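Local coordinates for protein exotoxin 3 (Staphylococcus aureus, PDB 2Z8L) that binds the sialylated, fucosylated glycan sialyl Lewis X, as a superantigen-like toxin built from an OB-fold domain and a beta-grasp domain, at residues K184-P188 with H189-D193; L144-K147 with L148-L152; I59-F62 with G63-E67. One frame throughout, in Å; residues are numbered along the deposited sequence.

Contact 1: K184-P188 with H189-D193; sequences KKLQP and HRMSD. Unlike the reference sequence in segment 184-188: Pro188 (reference Thr). Unlike the reference sequence in segment 189-193: His189 (reference Asn). With SIA (N-acetyl-alpha-neuraminic acid), chain B; FUC (alpha-L-fucopyranose), chain C; NAG (2-acetamido-2-deoxy-beta-D-glucopyranose), chain D; GAL (beta-D-galactopyranose), chain E.
Gln187 and Arg190 run side by side in the same direction, and at their ends the amide and guanidinium planes stand 86° apart. NH1 of Arg190 gives a nearly straight bond of 3.0 Å to OE1 of Gln187, which lies in the guanidinium plane. A bend at chi2 of Gln187 (99°) brings OE1 to the arginine while NE2 faces the sugars, bonding to O6 of galactose at 2.9 Å, to O2 of fucose and, weakly, to O3 of N-acetylglucosamine. C5 of galactose lies over one face of the guanidinium and CD1 of Leu186 over the opposite one, the leucine crossing the arginine at about a right angle. NE of Arg190 donates to O9 of sialic acid at 2.9 Å and NH2 of Arg190 to its O8 at 2.8 Å. O9 of sialic acid in turn donates to OD2 of Asp193 at 2.6 Å. The backbone carrying these side chains is wound into a short 3-10 turn, in which N of Arg190 bonds O of Gln187 and N of Met191 bonds O of Pro188; CD2 of Leu186 packs on CG of Met191. Lys184 reaches fucose through NZ, and Glu181 binds both fucose and galactose. The bond to OE1 of Gln187 is consistent with an amide turned so that NE2 faces the glycan, and O9 of sialic acid meets both a donor and an acceptor, consistent with recognition of the sialylated sugar.

Contact 2: L144-K147 with L148-L152; sequences LDFK and LRQYL
Asp145 and Arg149 form an i to i+4 salt bridge on helix 141-155, the helix that packs against the mixed sheet of the beta-grasp domain. Both NE and NH2 of Arg149 converge on OD1 of Asp145, each at 2.8 Å, so one carboxylate oxygen accepts from two donors along the guanidinium edge. NH2 uses the syn lone pair, whereas NE arrives on the syn side but 35° out of the carboxylate plane; the two planes are 86° apart. The chain of Arg149, extended from CG to NE, lies back along the preceding turn, with its CG 3.2 Å from O of Asp145. This buried pair is held further by outside partners: OD2 of Asp145 bonds Tyr25 OH, and NH1 of Arg149 bonds Tyr159 OH and O of Lys184. On the sheet side, Leu148 settles among Phe115, Met203 and Ile168, while its CD1 meets CD2 of Leu144 at a looser 4.3 Å. Tyr151, partly exposed, lies against Phe115 and Ile117.

The more exposed side is different in character. CB of Lys147 touches N of Leu148, and the extended chain carries NZ to Glu143 and to a glycerol probably from the crystallisation liquor. Between these extremes, partly exposed Gln150 meets buried Phe146: NE2 of Gln150, anchored to the carbonyls of Tyr25 and Gly27, approaches CE1 of Phe146 at 3.5 Å, ring and amide planes 71° apart.

Contact 3: I59-F62 with G63-E67; sequences IQIF and GKDIE
Strand 55-61 of the OB-fold domain runs into a type II' beta turn from Phe62 to Asp65, where the chain enters a short, weakly bonded helix at about 65-68. Gly63 takes the second position of the turn with phi 71° and psi -155°, a positive phi that glycine accepts readily. The turn is only loosely closed, because N of Asp65 donates a weak, bent bond of 3.4 Å to O of Phe62. A firmer link follows within the second segment, where N of Ile66 reaches O of Gly63 at 3.1 Å.

Side chains fold back across the bend. CG2 of Ile61, anti to the backbone N, is the branch that touches: it lies 4.0 Å from CG1 of Ile66 and 3.7 Å from OD2 of Asp65. Ile61 and Asp65 meet at a slant, so a methyl group rests against the carboxylate without a polar bond. The CG1 branch of Ile66 lies against Ile61, with CD1 of Ile66 3.7 Å from O of Ile61. The ring of Phe62 meets that of His189, planes about 55° apart, and N of Phe62 is hydrogen-bonded to OG of Ser192; Ser192 also touches Ile61 and Asp65. Polar bonding across the bend is weak, so the contact rests in good part on Ile61 against Ile66, while the backbone of Phe62 is tied by Ser192 to the loop that carries glycan-binding residues.

Along the chain the order is contact 3, contact 2, contact 1. Contact 3 lies in the OB-fold domain, where strand 55-61 leads into helix 65-68; the other two belong to the beta-grasp domain, contact 2 on helix 141-155 and contact 1 in the loop between strands 177-181 and 194-196. Contact 1 is the middle piece: its centre is 14 Å from that of contact 2 and 11 Å from that of contact 3, and it touches both. Contacts 2 and 3 are 22 Å apart between centres and do not meet. The glycan-binding loop thus rests on the beta-grasp helix and also adjoins the OB-fold domain, so it sits where the two domains meet.

Contact 1: K184-P188 with H189-D193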
loop_
_atom_site.group_PDB
_atom_site.type_symbol
_atom_site.label_atom_id
_atom_site.label_comp_id
_atom_site.label_asym_id
_atom_site.label_seq_id
_atom_site.Cartn_x
_atom_site.Cartn_y
_atom_site.Cartn_z
ATOM N N LYS A 184 -7.607 -1.126 12.421
ATOM C CA LYS A 184 -8.501 -0.630 11.369
ATOM C C LYS A 184 -7.809 -0.573 10.041
ATOM O O LYS A 184 -6.587 -0.643 9.967
ATOM C CB LYS A 184 -9.048 0.718 11.763
ATOM C CG LYS A 184 -8.022 1.804 11.950
ATOM C CD LYS A 184 -8.697 3.065 12.445
ATOM C CE LYS A 184 -7.739 4.247 12.422
ATOM N NZ LYS A 184 -8.469 5.426 13.056
ATOM N N LYS A 185 -8.580 -0.424 8.965
ATOM C CA LYS A 185 -8.020 -0.249 7.652
ATOM C C LYS A 185 -7.166 1.052 7.607
ATOM O O LYS A 185 -7.422 2.012 8.373
ATOM C CB LYS A 185 -9.187 -0.198 6.653
ATOM C CG LYS A 185 -8.813 -0.394 5.264
ATOM C CD LYS A 185 -10.039 -0.309 4.336
ATOM C CE LYS A 185 -11.053 -1.339 4.566
ATOM N NZ LYS A 185 -12.090 -1.192 3.411
ATOM N N LEU A 186 -6.160 1.071 6.744
ATOM C CA LEU A 186 -5.449 2.327 6.459
ATOM C C LEU A 186 -6.457 3.385 6.030
ATOM O O LEU A 186 -7.384 3.067 5.236
ATOM C CB LEU A 186 -4.424 2.157 5.343
ATOM C CG LEU A 186 -3.597 3.382 4.954
ATOM C CD1 LEU A 186 -2.739 3.778 6.140
ATOM C CD2 LEU A 186 -2.670 3.030 3.785
ATOM N N GLN A 187 -6.311 4.618 6.537
ATOM C CA GLN A 187 -7.279 5.681 6.229
ATOM C C GLN A 187 -7.213 6.018 4.754
ATOM O O GLN A 187 -6.128 6.181 4.216
ATOM C CB GLN A 187 -6.971 6.913 7.044
ATOM C CG GLN A 187 -7.046 6.700 8.566
ATOM C CD GLN A 187 -5.675 6.475 9.216
ATOM O OE1 GLN A 187 -4.835 5.721 8.682
ATOM N NE2 GLN A 187 -5.430 7.138 10.363
ATOM N N PRO A 188 -8.375 6.084 4.074
ATOM C CA PRO A 188 -8.367 6.418 2.649
ATOM C C PRO A 188 -7.559 7.669 2.294
ATOM O O PRO A 188 -6.820 7.636 1.351
ATOM C CB PRO A 188 -9.832 6.617 2.356
ATOM C CG PRO A 188 -10.468 5.627 3.196
ATOM C CD PRO A 188 -9.750 5.784 4.512
ATOM N N HIS A 189 -7.616 8.695 3.129
ATOM C CA HIS A 189 -6.873 9.913 2.825
ATOM C C HIS A 189 -5.367 9.775 2.865
ATOM O O HIS A 189 -4.678 10.760 2.485
ATOM C CB HIS A 189 -7.344 11.041 3.721
ATOM C CG HIS A 189 -8.626 11.647 3.251
ATOM N ND1 HIS A 189 -8.692 12.878 2.641
ATOM C CD2 HIS A 189 -9.881 11.142 3.224
ATOM C CE1 HIS A 189 -9.941 13.116 2.285
ATOM N NE2 HIS A 189 -10.685 12.078 2.627
ATOM N N ARG A 190 -4.858 8.631 3.380
ATOM C CA ARG A 190 -3.435 8.331 3.377
ATOM C C ARG A 190 -3.051 7.440 2.190
ATOM O O ARG A 190 -1.878 7.144 1.999
ATOM C CB ARG A 190 -2.993 7.626 4.650
ATOM C CG ARG A 190 -3.180 8.527 5.815
ATOM C CD ARG A 190 -2.934 7.813 7.129
ATOM N NE ARG A 190 -1.516 7.525 7.356
ATOM C CZ ARG A 190 -1.024 6.554 8.162
ATOM N NH1 ARG A 190 -1.812 5.727 8.791
ATOM N NH2 ARG A 190 0.272 6.430 8.292
ATOM N N MET A 191 -4.035 7.050 1.377
ATOM C CA MET A 191 -3.710 5.987 0.418
ATOM C C MET A 191 -3.010 6.475 -0.829
ATOM O O MET A 191 -2.561 5.654 -1.642
ATOM C CB MET A 191 -4.929 5.192 0.063
ATOM C CG MET A 191 -4.970 3.974 0.939
ATOM S SD MET A 191 -6.405 3.145 0.685
ATOM C CE MET A 191 -6.561 2.106 2.143
ATOM N N SER A 192 -2.836 7.776 -0.955
ATOM C CA SER A 192 -2.005 8.377 -1.993
ATOM C C SER A 192 -0.574 8.761 -1.569
ATOM O O SER A 192 0.247 9.143 -2.395
ATOM C CB SER A 192 -2.708 9.584 -2.612
ATOM O OG SER A 192 -3.811 9.177 -3.436
ATOM N N ASP A 193 -0.286 8.679 -0.271
ATOM C CA ASP A 193 1.026 9.104 0.219
ATOM C C ASP A 193 2.132 8.163 -0.293
ATOM O O ASP A 193 1.887 6.967 -0.365
ATOM C CB ASP A 193 0.998 9.123 1.721
ATOM C CG ASP A 193 0.010 10.219 2.293
ATOM O OD1 ASP A 193 -0.436 11.170 1.576
ATOM O OD2 ASP A 193 -0.348 10.100 3.493
HETATM C C1 SIA B . 2.795 8.496 11.734
HETATM C C2 SIA B . 2.514 10.003 11.721
HETATM C C3 SIA B . 3.621 10.799 12.413
HETATM C C4 SIA B . 4.900 10.806 11.583
HETATM C C5 SIA B . 4.653 11.289 10.142
HETATM C C6 SIA B . 3.523 10.434 9.554
HETATM C C7 SIA B . 3.080 10.790 8.139
HETATM C C8 SIA B . 1.802 10.030 7.753
HETATM C C9 SIA B . 1.444 10.078 6.287
HETATM C C10 SIA B . 6.474 12.025 8.657
HETATM C C11 SIA B . 7.725 11.618 7.925
HETATM N N5 SIA B . 5.888 11.082 9.378
HETATM O O1A SIA B . 2.394 7.876 10.724
HETATM O O1B SIA B . 3.340 7.927 12.713
HETATM O O4 SIA B . 5.928 11.602 12.260
HETATM O O6 SIA B . 2.382 10.565 10.412
HETATM O O7 SIA B . 2.758 12.179 8.068
HETATM O O8 SIA B . 2.005 8.674 8.193
HETATM O O9 SIA B . 0.196 9.441 5.986
HETATM O O10 SIA B . 5.972 13.146 8.588
HETATM C C1 FUC C . -6.491 10.315 12.751
HETATM C C2 FUC C . -7.010 8.991 13.328
HETATM C C3 FUC C . -5.875 8.162 13.901
HETATM C C4 FUC C . -5.043 9.006 14.856
HETATM C C5 FUC C . -4.619 10.317 14.184
HETATM C C6 FUC C . -3.777 11.235 15.051
HETATM O O2 FUC C . -7.709 8.233 12.358
HETATM O O3 FUC C . -6.414 6.993 14.525
HETATM O O4 FUC C . -5.886 9.297 15.941
HETATM O O5 FUC C . -5.751 11.021 13.721
HETATM C C1 NAG D . -6.225 11.989 8.293
HETATM C C2 NAG D . -6.584 10.996 9.424
HETATM C C3 NAG D . -5.551 10.987 10.545
HETATM C C4 NAG D . -4.138 10.853 9.979
HETATM C C5 NAG D . -3.970 11.915 8.885
HETATM C C6 NAG D . -2.613 12.026 8.203
HETATM C C7 NAG D . -8.980 10.540 9.721
HETATM C C8 NAG D . -10.230 11.004 10.442
HETATM N N2 NAG D . -7.889 11.254 9.986
HETATM O O1 NAG D . -7.163 11.893 7.226
HETATM O O3 NAG D . -5.841 9.957 11.507
HETATM O O4 NAG D . -3.254 11.059 11.082
HETATM O O5 NAG D . -4.907 11.664 7.839
HETATM O O6 NAG D . -2.138 10.778 7.793
HETATM O O7 NAG D . -9.010 9.557 8.972
HETATM C C1 GAL E . -2.197 10.072 11.174
HETATM C C2 GAL E . -1.031 10.739 11.883
HETATM C C3 GAL E . 0.111 9.727 11.894
HETATM C C4 GAL E . -0.346 8.439 12.585
HETATM C C5 GAL E . -1.601 7.866 11.916
HETATM C C6 GAL E . -2.123 6.623 12.602
HETATM O O2 GAL E . -0.672 11.886 11.114
HETATM O O3 GAL E . 1.310 10.252 12.483
HETATM O O4 GAL E . -0.630 8.739 13.931
HETATM O O5 GAL E . -2.616 8.890 11.871
HETATM O O6 GAL E . -3.333 6.130 12.049
#

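Contact 2: L144-K147 with L148-L152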
loop_
_atom_site.group_PDB
_atom_site.type_symbol
_atom_site.label_atom_id
_atom_site.label_comp_id
_atom_site.label_asym_id
_atom_site.label_seq_id
_atom_site.Cartn_x
_atom_site.Cartn_y
_atom_site.Cartn_z
ATOM N N LEU A 144 2.661 -0.750 0.788
ATOM C CA LEU A 144 3.397 -1.307 1.920
ATOM C C LEU A 144 2.449 -1.836 2.986
ATOM O O LEU A 144 2.606 -2.977 3.475
ATOM C CB LEU A 144 4.265 -0.201 2.500
ATOM C CG LEU A 144 5.598 0.023 1.874
ATOM C CD1 LEU A 144 6.163 1.289 2.496
ATOM C CD2 LEU A 144 6.412 -1.265 2.296
ATOM N N ASP A 145 1.458 -1.034 3.367
ATOM C CA ASP A 145 0.447 -1.443 4.379
ATOM C C ASP A 145 -0.173 -2.765 3.963
ATOM O O ASP A 145 -0.203 -3.725 4.737
ATOM C CB ASP A 145 -0.603 -0.306 4.541
ATOM C CG ASP A 145 -1.835 -0.692 5.377
ATOM O OD1 ASP A 145 -1.652 -0.808 6.596
ATOM O OD2 ASP A 145 -2.950 -0.873 4.817
ATOM N N PHE A 146 -0.638 -2.847 2.740
ATOM C CA PHE A 146 -1.370 -4.019 2.291
ATOM C C PHE A 146 -0.497 -5.276 2.262
ATOM O O PHE A 146 -0.852 -6.334 2.805
ATOM C CB PHE A 146 -1.977 -3.753 0.931
ATOM C CG PHE A 146 -2.995 -4.799 0.507
ATOM C CD1 PHE A 146 -2.619 -5.963 -0.139
ATOM C CD2 PHE A 146 -4.352 -4.600 0.754
ATOM C CE1 PHE A 146 -3.599 -6.903 -0.500
ATOM C CE2 PHE A 146 -5.284 -5.516 0.419
ATOM C CZ PHE A 146 -4.911 -6.693 -0.191
ATOM N N LYS A 147 0.665 -5.146 1.616
ATOM C CA LYS A 147 1.543 -6.284 1.530
ATOM C C LYS A 147 2.083 -6.754 2.904
ATOM O O LYS A 147 2.255 -7.984 3.125
ATOM C CB LYS A 147 2.651 -5.960 0.587
ATOM C CG LYS A 147 2.119 -5.890 -0.815
ATOM C CD LYS A 147 3.212 -5.830 -1.794
ATOM C CE LYS A 147 2.698 -6.265 -3.210
ATOM N NZ LYS A 147 3.632 -5.807 -4.312
ATOM N N LEU A 148 2.435 -5.833 3.791
ATOM C CA LEU A 148 2.947 -6.241 5.101
ATOM C C LEU A 148 1.857 -6.884 5.930
ATOM O O LEU A 148 2.090 -7.906 6.544
ATOM C CB LEU A 148 3.527 -5.047 5.818
ATOM C CG LEU A 148 4.812 -4.385 5.266
ATOM C CD1 LEU A 148 5.117 -3.063 5.960
ATOM C CD2 LEU A 148 6.036 -5.338 5.317
ATOM N N ARG A 149 0.639 -6.331 5.939
ATOM C CA ARG A 149 -0.481 -7.037 6.633
ATOM C C ARG A 149 -0.771 -8.402 6.041
ATOM O O ARG A 149 -0.967 -9.358 6.800
ATOM C CB ARG A 149 -1.780 -6.226 6.686
ATOM C CG ARG A 149 -1.624 -4.867 7.403
ATOM C CD ARG A 149 -2.950 -4.341 7.816
ATOM N NE ARG A 149 -2.934 -2.913 7.928
ATOM C CZ ARG A 149 -3.804 -2.189 8.609
ATOM N NH1 ARG A 149 -4.769 -2.776 9.292
ATOM N NH2 ARG A 149 -3.682 -0.873 8.563
ATOM N N GLN A 150 -0.819 -8.509 4.706
ATOM C CA GLN A 150 -1.079 -9.792 4.103
ATOM C C GLN A 150 -0.022 -10.843 4.520
ATOM O O GLN A 150 -0.363 -11.954 4.815
ATOM C CB GLN A 150 -1.168 -9.643 2.586
ATOM C CG GLN A 150 -1.683 -10.894 1.906
ATOM C CD GLN A 150 -2.244 -10.634 0.532
ATOM O OE1 GLN A 150 -1.508 -10.745 -0.467
ATOM N NE2 GLN A 150 -3.553 -10.304 0.454
ATOM N N TYR A 151 1.242 -10.429 4.574
ATOM C CA TYR A 151 2.337 -11.316 5.001
ATOM C C TYR A 151 2.118 -11.746 6.465
ATOM O O TYR A 151 2.296 -12.901 6.828
ATOM C CB TYR A 151 3.653 -10.618 4.877
ATOM C CG TYR A 151 4.821 -11.398 5.365
ATOM C CD1 TYR A 151 5.402 -12.354 4.556
ATOM C CD2 TYR A 151 5.349 -11.173 6.613
ATOM C CE1 TYR A 151 6.469 -13.116 5.021
ATOM C CE2 TYR A 151 6.418 -11.914 7.094
ATOM C CZ TYR A 151 6.976 -12.880 6.286
ATOM O OH TYR A 151 8.033 -13.606 6.768
ATOM N N LEU A 152 1.717 -10.800 7.313
ATOM C CA LEU A 152 1.492 -11.113 8.726
ATOM C C LEU A 152 0.271 -11.999 8.973
ATOM O O LEU A 152 0.236 -12.810 9.918
ATOM C CB LEU A 152 1.416 -9.816 9.557
ATOM C CG LEU A 152 2.668 -8.948 9.607
ATOM C CD1 LEU A 152 2.310 -7.631 10.276
ATOM C CD2 LEU A 152 3.813 -9.692 10.314
#

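Contact 3: I59-F62 with G63-E67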
loop_
_atom_site.group_PDB
_atom_site.type_symbol
_atom_site.label_atom_id
_atom_site.label_comp_id
_atom_site.label_asym_id
_atom_site.label_seq_id
_atom_site.Cartn_x
_atom_site.Cartn_y
_atom_site.Cartn_z
ATOM N N ILE A 59 -9.311 5.416 -10.312
ATOM C CA ILE A 59 -8.558 5.529 -9.056
ATOM C C ILE A 59 -8.849 6.868 -8.415
ATOM O O ILE A 59 -8.688 7.910 -9.040
ATOM C CB ILE A 59 -7.059 5.437 -9.338
ATOM C CG1 ILE A 59 -6.704 4.178 -10.137
ATOM C CG2 ILE A 59 -6.305 5.517 -8.024
ATOM C CD1 ILE A 59 -7.018 2.927 -9.483
ATOM N N GLN A 60 -9.288 6.875 -7.164
ATOM C CA GLN A 60 -9.474 8.128 -6.460
ATOM C C GLN A 60 -8.154 8.579 -5.883
ATOM O O GLN A 60 -7.415 7.746 -5.287
ATOM C CB GLN A 60 -10.499 7.994 -5.356
ATOM C CG GLN A 60 -10.859 9.369 -4.802
ATOM C CD GLN A 60 -11.996 9.357 -3.829
ATOM O OE1 GLN A 60 -12.633 8.326 -3.612
ATOM N NE2 GLN A 60 -12.234 10.493 -3.199
ATOM N N ILE A 61 -7.841 9.859 -6.057
ATOM C CA ILE A 61 -6.570 10.463 -5.630
ATOM C C ILE A 61 -6.803 11.339 -4.410
ATOM O O ILE A 61 -7.819 12.066 -4.336
ATOM C CB ILE A 61 -6.007 11.362 -6.753
ATOM C CG1 ILE A 61 -5.929 10.592 -8.068
ATOM C CG2 ILE A 61 -4.673 11.917 -6.357
ATOM C CD1 ILE A 61 -5.144 9.343 -7.931
ATOM N N PHE A 62 -5.872 11.306 -3.450
ATOM C CA PHE A 62 -6.032 11.984 -2.189
ATOM C C PHE A 62 -4.804 12.815 -1.855
ATOM O O PHE A 62 -3.707 12.624 -2.417
ATOM C CB PHE A 62 -6.204 10.963 -1.065
ATOM C CG PHE A 62 -7.407 10.077 -1.198
ATOM C CD1 PHE A 62 -7.338 8.860 -1.828
ATOM C CD2 PHE A 62 -8.633 10.515 -0.723
ATOM C CE1 PHE A 62 -8.467 8.057 -1.946
ATOM C CE2 PHE A 62 -9.764 9.699 -0.815
ATOM C CZ PHE A 62 -9.665 8.484 -1.391
ATOM N N GLY A 63 -4.988 13.758 -0.953
ATOM C CA GLY A 63 -3.874 14.428 -0.335
ATOM C C GLY A 63 -3.153 15.341 -1.273
ATOM O O GLY A 63 -3.708 15.840 -2.244
ATOM N N LYS A 64 -1.894 15.594 -1.000
ATOM C CA LYS A 64 -1.171 16.492 -1.902
ATOM C C LYS A 64 -0.797 15.828 -3.251
ATOM O O LYS A 64 -0.334 16.509 -4.164
ATOM C CB LYS A 64 -0.011 17.191 -1.176
ATOM C CG LYS A 64 1.070 16.274 -0.638
ATOM C CD LYS A 64 1.667 16.789 0.659
ATOM C CE LYS A 64 1.851 18.310 0.662
ATOM N NZ LYS A 64 2.792 18.767 1.720
ATOM N N ASP A 65 -1.062 14.516 -3.411
ATOM C CA ASP A 65 -0.963 13.867 -4.754
ATOM C C ASP A 65 -1.945 14.511 -5.740
ATOM O O ASP A 65 -1.805 14.364 -6.948
ATOM C CB ASP A 65 -1.236 12.340 -4.668
ATOM C CG ASP A 65 -0.600 11.518 -5.846
ATOM O OD1 ASP A 65 0.584 11.798 -6.218
ATOM O OD2 ASP A 65 -1.276 10.559 -6.371
ATOM N N ILE A 66 -2.945 15.214 -5.225
ATOM C CA ILE A 66 -3.957 15.846 -6.066
ATOM C C ILE A 66 -3.369 16.893 -7.031
ATOM O O ILE A 66 -3.969 17.143 -8.092
ATOM C CB ILE A 66 -5.127 16.434 -5.213
ATOM C CG1 ILE A 66 -6.057 15.297 -4.750
ATOM C CG2 ILE A 66 -5.920 17.474 -6.006
ATOM C CD1 ILE A 66 -7.015 15.645 -3.613
ATOM N N GLU A 67 -2.211 17.484 -6.702
ATOM C CA GLU A 67 -1.565 18.427 -7.635
ATOM C C GLU A 67 -0.134 18.044 -8.090
ATOM O O GLU A 67 0.457 18.739 -8.925
ATOM C CB GLU A 67 -1.660 19.882 -7.124
ATOM C CG GLU A 67 -0.665 20.259 -6.039
ATOM C CD GLU A 67 0.747 20.467 -6.580
ATOM O OE1 GLU A 67 0.910 21.306 -7.505
ATOM O OE2 GLU A 67 1.687 19.777 -6.088
#